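Local coordinates for protein glucanase (Clostridium thermocellum, PDB 5GXX) that probably hydrolyses beta-1,4-glucosidic bonds within cellulose, as a family 9 endoglucanase of the cellulosome, at residues D106-D118 / M132-V145. The protein carries 1 engineered substitution. Numbering follows the deposited sequence.
Sequences DSVVYQIGDGAAD and MTRPYFVGKGSAVV
V108 pairs with G139 through two backbone hydrogen bonds at one end of an antiparallel ladder between strands 108-112 and 136-139, a beta bulge between V109 and Q111 shifts the register by one residue, and G113 N closes the ladder on P135 O. At the bulge F137 O accepts from Y110 N (2.8 Å) and F137 N donates to Q111 O (3.1 Å). Y110 points toward the partner strand; chi1 of 74° places CG between the backbone N and carbonyl carbon, and the ring edge lies near V138 O and G139 N. F137 CB sits over one face, 4.2 Å from the centroid, as a CH-pi contact, and T185 N and A186 N bond Y110 OH. Glycine suits 139, where a CB would press against Y110 CE1, and 113, where it would jam against the preceding carbonyl O. The F137 ring runs alongside the extended Q111 chain, whose NE2 donates almost straight to G113 O (2.9 Å) and also to A186 O. On the face carrying V109, I112, Y136 and V138, branched side chains suit the strands: I112 CD1 packs on Y136 CB and V109 CG2 on V138 CG1. Beyond the ladder, H54 N holds D118 OD1, while OD2 makes a long salt bridge to R134 NH1 (3.5 Å), their planes 59° apart, and a water bridges the same atoms; R134's stronger salt bridge runs from NE to D42, and NH1 donates to H54 O. D114's short carboxylate suits its N-cap, accepting from A117 N. Strand 108-112 is the middle of a three-stranded sheet, beside strand 56-57; V108 and V145 pack on helix 162-178, and V144 reaches helix 58-75.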
ATOM      1  N   ASP A 106      37.495  10.982 -31.662  1.00 30.26           N
ATOM      2  CA  ASP A 106      38.562  10.559 -30.767  1.00 30.41           C
ATOM      3  C   ASP A 106      38.046   9.487 -29.800  1.00 28.97           C
ATOM      4  O   ASP A 106      38.735   9.095 -28.855  1.00 28.91           O
ATOM      5  CB  ASP A 106      38.980  11.793 -29.971  1.00 32.74           C
ATOM      6  CG  ASP A 106      37.769  12.605 -29.516  1.00 35.66           C
ATOM      7  OD1 ASP A 106      36.999  12.091 -28.667  1.00 37.66           O
ATOM      8  OD2 ASP A 106      37.556  13.731 -30.034  1.00 36.07           O
ATOM      9  N   SER A 107      36.808   9.055 -30.028  1.00 27.40           N
ATOM     10  CA  SER A 107      36.101   8.127 -29.151  1.00 25.55           C
ATOM     11  C   SER A 107      34.888   7.582 -29.899  1.00 24.52           C
ATOM     12  O   SER A 107      34.576   8.027 -31.000  1.00 24.87           O
ATOM     13  CB  SER A 107      35.659   8.818 -27.858  1.00 25.88           C
ATOM     14  OG  SER A 107      34.931   9.999 -28.141  1.00 28.09           O
ATOM     15  N   VAL A 108      34.220   6.589 -29.322  1.00 22.39           N
ATOM     16  CA  VAL A 108      32.986   6.051 -29.900  1.00 20.72           C
ATOM     17  C   VAL A 108      31.968   5.898 -28.782  1.00 18.88           C
ATOM     18  O   VAL A 108      32.362   5.786 -27.616  1.00 20.61           O
ATOM     19  CB  VAL A 108      33.211   4.672 -30.600  1.00 19.15           C
ATOM     20  CG1 VAL A 108      34.200   4.809 -31.764  1.00 21.69           C
ATOM     21  CG2 VAL A 108      33.664   3.582 -29.613  1.00 19.27           C
ATOM     22  N   VAL A 109      30.682   5.910 -29.132  1.00 17.91           N
ATOM     23  CA  VAL A 109      29.637   5.392 -28.253  1.00 17.99           C
ATOM     24  C   VAL A 109      29.842   3.880 -28.265  1.00 17.18           C
ATOM     25  O   VAL A 109      29.814   3.276 -29.342  1.00 19.02           O
ATOM     26  CB  VAL A 109      28.218   5.699 -28.781  1.00 18.03           C
ATOM     27  CG1 VAL A 109      27.171   4.969 -27.950  1.00 18.16           C
ATOM     28  CG2 VAL A 109      27.948   7.202 -28.758  1.00 18.79           C
ATOM     29  N   TYR A 110      30.050   3.286 -27.092  1.00 17.09           N
ATOM     30  CA  TYR A 110      30.319   1.843 -27.012  1.00 16.88           C
ATOM     31  C   TYR A 110      29.268   1.027 -26.273  1.00 16.81           C
ATOM     32  O   TYR A 110      29.392  -0.196 -26.177  1.00 16.34           O
ATOM     33  CB  TYR A 110      31.718   1.580 -26.432  1.00 16.50           C
ATOM     34  CG  TYR A 110      31.892   1.794 -24.938  1.00 17.39           C
ATOM     35  CD1 TYR A 110      32.236   3.047 -24.421  1.00 18.91           C
ATOM     36  CD2 TYR A 110      31.762   0.730 -24.039  1.00 17.08           C
ATOM     37  CE1 TYR A 110      32.421   3.227 -23.047  1.00 18.10           C
ATOM     38  CE2 TYR A 110      31.930   0.901 -22.668  1.00 18.39           C
ATOM     39  CZ  TYR A 110      32.274   2.155 -22.179  1.00 17.22           C
ATOM     40  OH  TYR A 110      32.442   2.329 -20.820  1.00 19.15           O
ATOM     41  N   GLN A 111      28.248   1.692 -25.739  1.00 16.66           N
ATOM     42  CA  GLN A 111      27.159   1.002 -25.078  1.00 16.61           C
ATOM     43  C   GLN A 111      25.910   1.868 -25.044  1.00 15.92           C
ATOM     44  O   GLN A 111      25.993   3.081 -24.859  1.00 16.50           O
ATOM     45  CB  GLN A 111      27.577   0.603 -23.660  1.00 16.01           C
ATOM     46  CG  GLN A 111      26.574  -0.268 -22.927  1.00 14.47           C
ATOM     47  CD  GLN A 111      27.148  -0.911 -21.691  1.00 14.53           C
ATOM     48  OE1 GLN A 111      28.257  -1.442 -21.700  1.00 14.59           O
ATOM     49  NE2 GLN A 111      26.366  -0.903 -20.622  1.00 17.08           N
ATOM     50  N   ILE A 112      24.744   1.255 -25.221  1.00 16.49           N
ATOM     51  CA  ILE A 112      23.471   1.935 -24.981  1.00 16.31           C
ATOM     52  C   ILE A 112      22.697   1.109 -23.968  1.00 15.96           C
ATOM     53  O   ILE A 112      22.465  -0.077 -24.172  1.00 14.49           O
ATOM     54  CB  ILE A 112      22.582   2.089 -26.241  1.00 16.69           C
ATOM     55  CG1 ILE A 112      23.291   2.793 -27.409  1.00 19.25           C
ATOM     56  CG2 ILE A 112      21.249   2.788 -25.895  1.00 18.58           C
ATOM     57  CD1 ILE A 112      23.701   4.237 -27.179  1.00 22.00           C
ATOM     58  N   GLY A 113      22.314   1.723 -22.855  1.00 15.72           N
ATOM     59  CA  GLY A 113      21.648   0.997 -21.789  1.00 14.39           C
ATOM     60  C   GLY A 113      22.597   0.597 -20.670  1.00 16.19           C
ATOM     61  O   GLY A 113      23.790   0.342 -20.884  1.00 18.08           O
ATOM     62  N   ASP A 114      22.036   0.560 -19.466  1.00 16.54           N
ATOM     63  CA  ASP A 114      22.722   0.176 -18.242  1.00 17.88           C
ATOM     64  C   ASP A 114      22.351  -1.270 -17.976  1.00 16.99           C
ATOM     65  O   ASP A 114      21.173  -1.589 -17.851  1.00 16.42           O
ATOM     66  CB  ASP A 114      22.205   1.064 -17.103  1.00 18.90           C
ATOM     67  CG  ASP A 114      22.875   0.774 -15.766  1.00 22.52           C
ATOM     68  OD1 ASP A 114      22.610  -0.283 -15.153  1.00 21.71           O
ATOM     69  OD2 ASP A 114      23.630   1.645 -15.284  1.00 26.59           O
ATOM     70  N   GLY A 115      23.362  -2.134 -17.916  1.00 16.91           N
ATOM     71  CA  GLY A 115      23.161  -3.573 -17.746  1.00 16.60           C
ATOM     72  C   GLY A 115      22.248  -3.926 -16.588  1.00 16.76           C
ATOM     73  O   GLY A 115      21.261  -4.654 -16.748  1.00 16.23           O
ATOM     74  N   ALA A 116      22.575  -3.421 -15.400  1.00 17.78           N
ATOM     75  CA  ALA A 116      21.804  -3.740 -14.207  1.00 17.45           C
ATOM     76  C   ALA A 116      20.366  -3.233 -14.251  1.00 17.18           C
ATOM     77  O   ALA A 116      19.436  -3.974 -13.918  1.00 16.82           O
ATOM     78  CB  ALA A 116      22.509  -3.221 -12.964  1.00 17.92           C
ATOM     79  N   ALA A 117      20.202  -1.982 -14.667  1.00 16.85           N
ATOM     80  CA  ALA A 117      18.875  -1.400 -14.852  1.00 16.65           C
ATOM     81  C   ALA A 117      18.052  -2.159 -15.892  1.00 16.43           C
ATOM     82  O   ALA A 117      16.887  -2.479 -15.651  1.00 16.65           O
ATOM     83  CB  ALA A 117      18.985   0.082 -15.232  1.00 17.92           C
ATOM     84  N   ASP A 118      18.666  -2.459 -17.033  1.00 14.69           N
ATOM     85  CA  ASP A 118      17.981  -3.197 -18.099  1.00 14.76           C
ATOM     86  C   ASP A 118      17.505  -4.581 -17.624  1.00 14.38           C
ATOM     87  O   ASP A 118      16.350  -4.969 -17.831  1.00 15.38           O
ATOM     88  CB  ASP A 118      18.907  -3.278 -19.322  1.00 14.82           C
ATOM     89  CG  ASP A 118      18.204  -3.785 -20.573  1.00 16.29           C
ATOM     90  OD1 ASP A 118      18.048  -5.028 -20.693  1.00 13.84           O
ATOM     91  OD2 ASP A 118      17.811  -2.932 -21.399  1.00 15.72           O
ATOM     92  N   MET A 132      11.914   3.041 -18.044  1.00 17.93           N
ATOM     93  CA  MET A 132      13.199   3.644 -17.700  1.00 18.12           C
ATOM     94  C   MET A 132      13.767   4.495 -18.833  1.00 18.68           C
ATOM     95  O   MET A 132      13.339   4.391 -19.983  1.00 18.23           O
ATOM     96  CB  MET A 132      14.204   2.561 -17.307  1.00 17.18           C
ATOM     97  CG  MET A 132      14.746   1.759 -18.498  1.00 16.46           C
ATOM     98  SD  MET A 132      15.678   0.283 -18.051  1.00 18.07           S
ATOM     99  CE  MET A 132      14.404  -0.846 -17.509  1.00 18.57           C
ATOM    100  N   THR A 133      14.752   5.316 -18.478  1.00 19.50           N
ATOM    101  CA  THR A 133      15.481   6.181 -19.403  1.00 20.91           C
ATOM    102  C   THR A 133      16.902   5.645 -19.576  1.00 20.55           C
ATOM    103  O   THR A 133      17.629   5.416 -18.607  1.00 22.41           O
ATOM    104  CB  THR A 133      15.486   7.652 -18.912  1.00 21.81           C
ATOM    105  OG1 THR A 133      14.129   8.084 -18.773  1.00 24.09           O
ATOM    106  CG2 THR A 133      16.163   8.569 -19.919  1.00 21.52           C
ATOM    107  N   ARG A 134      17.284   5.429 -20.827  1.00 19.80           N
ATOM    108  CA  ARG A 134      18.484   4.667 -21.121  1.00 18.89           C
ATOM    109  C   ARG A 134      19.709   5.553 -21.343  1.00 18.89           C
ATOM    110  O   ARG A 134      19.712   6.409 -22.237  1.00 18.78           O
ATOM    111  CB  ARG A 134      18.248   3.811 -22.367  1.00 19.77           C
ATOM    112  CG  ARG A 134      17.243   2.713 -22.124  1.00 17.85           C
ATOM    113  CD  ARG A 134      16.505   2.299 -23.394  1.00 18.20           C
ATOM    114  NE  ARG A 134      17.324   1.834 -24.514  1.00 18.55           N
ATOM    115  CZ  ARG A 134      17.880   0.626 -24.595  1.00 16.20           C
ATOM    116  NH1 ARG A 134      17.762  -0.235 -23.593  1.00 15.72           N
ATOM    117  NH2 ARG A 134      18.567   0.285 -25.684  1.00 15.55           N
ATOM    118  N   PRO A 135      20.772   5.314 -20.562  1.00 17.90           N
ATOM    119  CA  PRO A 135      21.991   6.078 -20.775  1.00 17.28           C
ATOM    120  C   PRO A 135      22.804   5.610 -21.983  1.00 17.78           C
ATOM    121  O   PRO A 135      22.511   4.567 -22.577  1.00 18.09           O
ATOM    122  CB  PRO A 135      22.785   5.811 -19.495  1.00 17.83           C
ATOM    123  CG  PRO A 135      22.383   4.435 -19.120  1.00 17.40           C
ATOM    124  CD  PRO A 135      20.903   4.387 -19.422  1.00 16.71           C
ATOM    125  N   TYR A 136      23.826   6.372 -22.344  1.00 18.08           N
ATOM    126  CA  TYR A 136      24.834   5.893 -23.277  1.00 18.31           C
ATOM    127  C   TYR A 136      26.216   6.090 -22.670  1.00 18.84           C
ATOM    128  O   TYR A 136      26.373   6.780 -21.648  1.00 18.98           O
ATOM    129  CB  TYR A 136      24.701   6.573 -24.636  1.00 17.42           C
ATOM    130  CG  TYR A 136      24.998   8.058 -24.644  1.00 20.32           C
ATOM    131  CD1 TYR A 136      26.293   8.509 -24.894  1.00 19.65           C
ATOM    132  CD2 TYR A 136      23.994   9.004 -24.431  1.00 19.21           C
ATOM    133  CE1 TYR A 136      26.593   9.863 -24.924  1.00 22.39           C
ATOM    134  CE2 TYR A 136      24.289  10.366 -24.452  1.00 19.37           C
ATOM    135  CZ  TYR A 136      25.591  10.777 -24.700  1.00 22.87           C
ATOM    136  OH  TYR A 136      25.902  12.123 -24.739  1.00 22.51           O
ATOM    137  N   PHE A 137      27.201   5.453 -23.295  1.00 18.49           N
ATOM    138  CA  PHE A 137      28.561   5.429 -22.784  1.00 18.85           C
ATOM    139  C   PHE A 137      29.543   5.667 -23.920  1.00 20.33           C
ATOM    140  O   PHE A 137      29.397   5.105 -25.006  1.00 18.63           O
ATOM    141  CB  PHE A 137      28.814   4.089 -22.079  1.00 18.76           C
ATOM    142  CG  PHE A 137      27.837   3.816 -20.979  1.00 18.16           C
ATOM    143  CD1 PHE A 137      26.607   3.220 -21.250  1.00 19.05           C
ATOM    144  CD2 PHE A 137      28.122   4.200 -19.677  1.00 21.44           C
ATOM    145  CE1 PHE A 137      25.675   2.991 -20.241  1.00 20.39           C
ATOM    146  CE2 PHE A 137      27.203   3.979 -18.656  1.00 21.59           C
ATOM    147  CZ  PHE A 137      25.978   3.373 -18.933  1.00 21.23           C
ATOM    148  N   VAL A 138      30.521   6.535 -23.682  1.00 19.61           N
ATOM    149  CA  VAL A 138      31.517   6.894 -24.681  1.00 20.31           C
ATOM    150  C   VAL A 138      32.903   6.580 -24.128  1.00 19.38           C
ATOM    151  O   VAL A 138      33.127   6.650 -22.914  1.00 21.99           O
ATOM    152  CB  VAL A 138      31.397   8.373 -25.082  1.00 18.69           C
ATOM    153  CG1 VAL A 138      30.116   8.568 -25.894  1.00 19.55           C
ATOM    154  CG2 VAL A 138      31.401   9.268 -23.837  1.00 23.54           C
ATOM    155  N   GLY A 139      33.808   6.170 -25.013  1.00 20.94           N
ATOM    156  CA  GLY A 139      35.174   5.821 -24.632  1.00 20.93           C
ATOM    157  C   GLY A 139      36.007   5.422 -25.836  1.00 21.04           C
ATOM    158  O   GLY A 139      35.562   5.553 -26.979  1.00 20.01           O
ATOM    159  N   LYS A 140      37.209   4.922 -25.572  1.00 20.42           N
ATOM    160  CA  LYS A 140      38.113   4.493 -26.629  1.00 21.27           C
ATOM    161  C   LYS A 140      38.834   3.198 -26.274  1.00 20.37           C
ATOM    162  O   LYS A 140      39.974   2.979 -26.682  1.00 21.32           O
ATOM    163  CB  LYS A 140      39.121   5.603 -26.946  1.00 22.86           C
ATOM    164  CG  LYS A 140      39.785   6.186 -25.713  1.00 26.50           C
ATOM    165  CD  LYS A 140      40.772   7.306 -26.038  1.00 30.78           C
ATOM    166  CE  LYS A 140      41.424   7.777 -24.750  1.00 36.11           C
ATOM    167  NZ  LYS A 140      42.599   8.662 -24.976  1.00 35.27           N
ATOM    168  N   GLY A 141      38.143   2.308 -25.561  1.00 20.16           N
ATOM    169  CA  GLY A 141      38.701   0.999 -25.221  1.00 19.56           C
ATOM    170  C   GLY A 141      39.226   0.265 -26.444  1.00 19.68           C
ATOM    171  O   GLY A 141      38.513   0.094 -27.435  1.00 19.56           O
ATOM    172  N   SER A 142      40.480  -0.164 -26.377  1.00 18.72           N
ATOM    173  CA  SER A 142      41.134  -0.806 -27.510  1.00 18.95           C
ATOM    174  C   SER A 142      40.412  -2.090 -27.953  1.00 18.65           C
ATOM    175  O   SER A 142      40.314  -2.338 -29.156  1.00 19.88           O
ATOM    176  CB  SER A 142      42.629  -1.025 -27.241  1.00 18.18           C
ATOM    177  OG  SER A 142      43.373   0.208 -27.175  1.00 19.45           O
ATOM    178  N   ALA A 143      39.917  -2.892 -27.009  1.00 17.87           N
ATOM    179  CA  ALA A 143      39.185  -4.120 -27.348  1.00 16.99           C
ATOM    180  C   ALA A 143      37.895  -3.805 -28.098  1.00 16.79           C
ATOM    181  O   ALA A 143      37.687  -4.269 -29.221  1.00 16.60           O
ATOM    182  CB  ALA A 143      38.891  -4.938 -26.096  1.00 16.72           C
ATOM    183  N   VAL A 144      37.048  -2.965 -27.514  1.00 15.56           N
ATOM    184  CA  VAL A 144      35.775  -2.671 -28.167  1.00 16.94           C
ATOM    185  C   VAL A 144      35.986  -1.932 -29.491  1.00 17.40           C
ATOM    186  O   VAL A 144      35.361  -2.285 -30.496  1.00 18.00           O
ATOM    187  CB  VAL A 144      34.750  -1.987 -27.235  1.00 15.85           C
ATOM    188  CG1 VAL A 144      35.182  -0.565 -26.865  1.00 16.73           C
ATOM    189  CG2 VAL A 144      33.349  -2.006 -27.849  1.00 16.61           C
ATOM    190  N   VAL A 145      36.862  -0.925 -29.513  1.00 18.24           N
ATOM    191  CA  VAL A 145      37.103  -0.218 -30.765  1.00 17.30           C
ATOM    192  C   VAL A 145      37.793  -1.078 -31.826  1.00 16.76           C
ATOM    193  O   VAL A 145      37.504  -0.948 -33.016  1.00 16.26           O
ATOM    194  CB  VAL A 145      37.902   1.099 -30.529  1.00 17.54           C
ATOM    195  CG1 VAL A 145      38.193   1.839 -31.840  1.00 19.60           C
ATOM    196  CG2 VAL A 145      37.142   2.041 -29.589  1.00 20.14           C
TER
HETATM  197  O   HOH W   1      17.326  -0.413 -20.732  1.00 16.27           O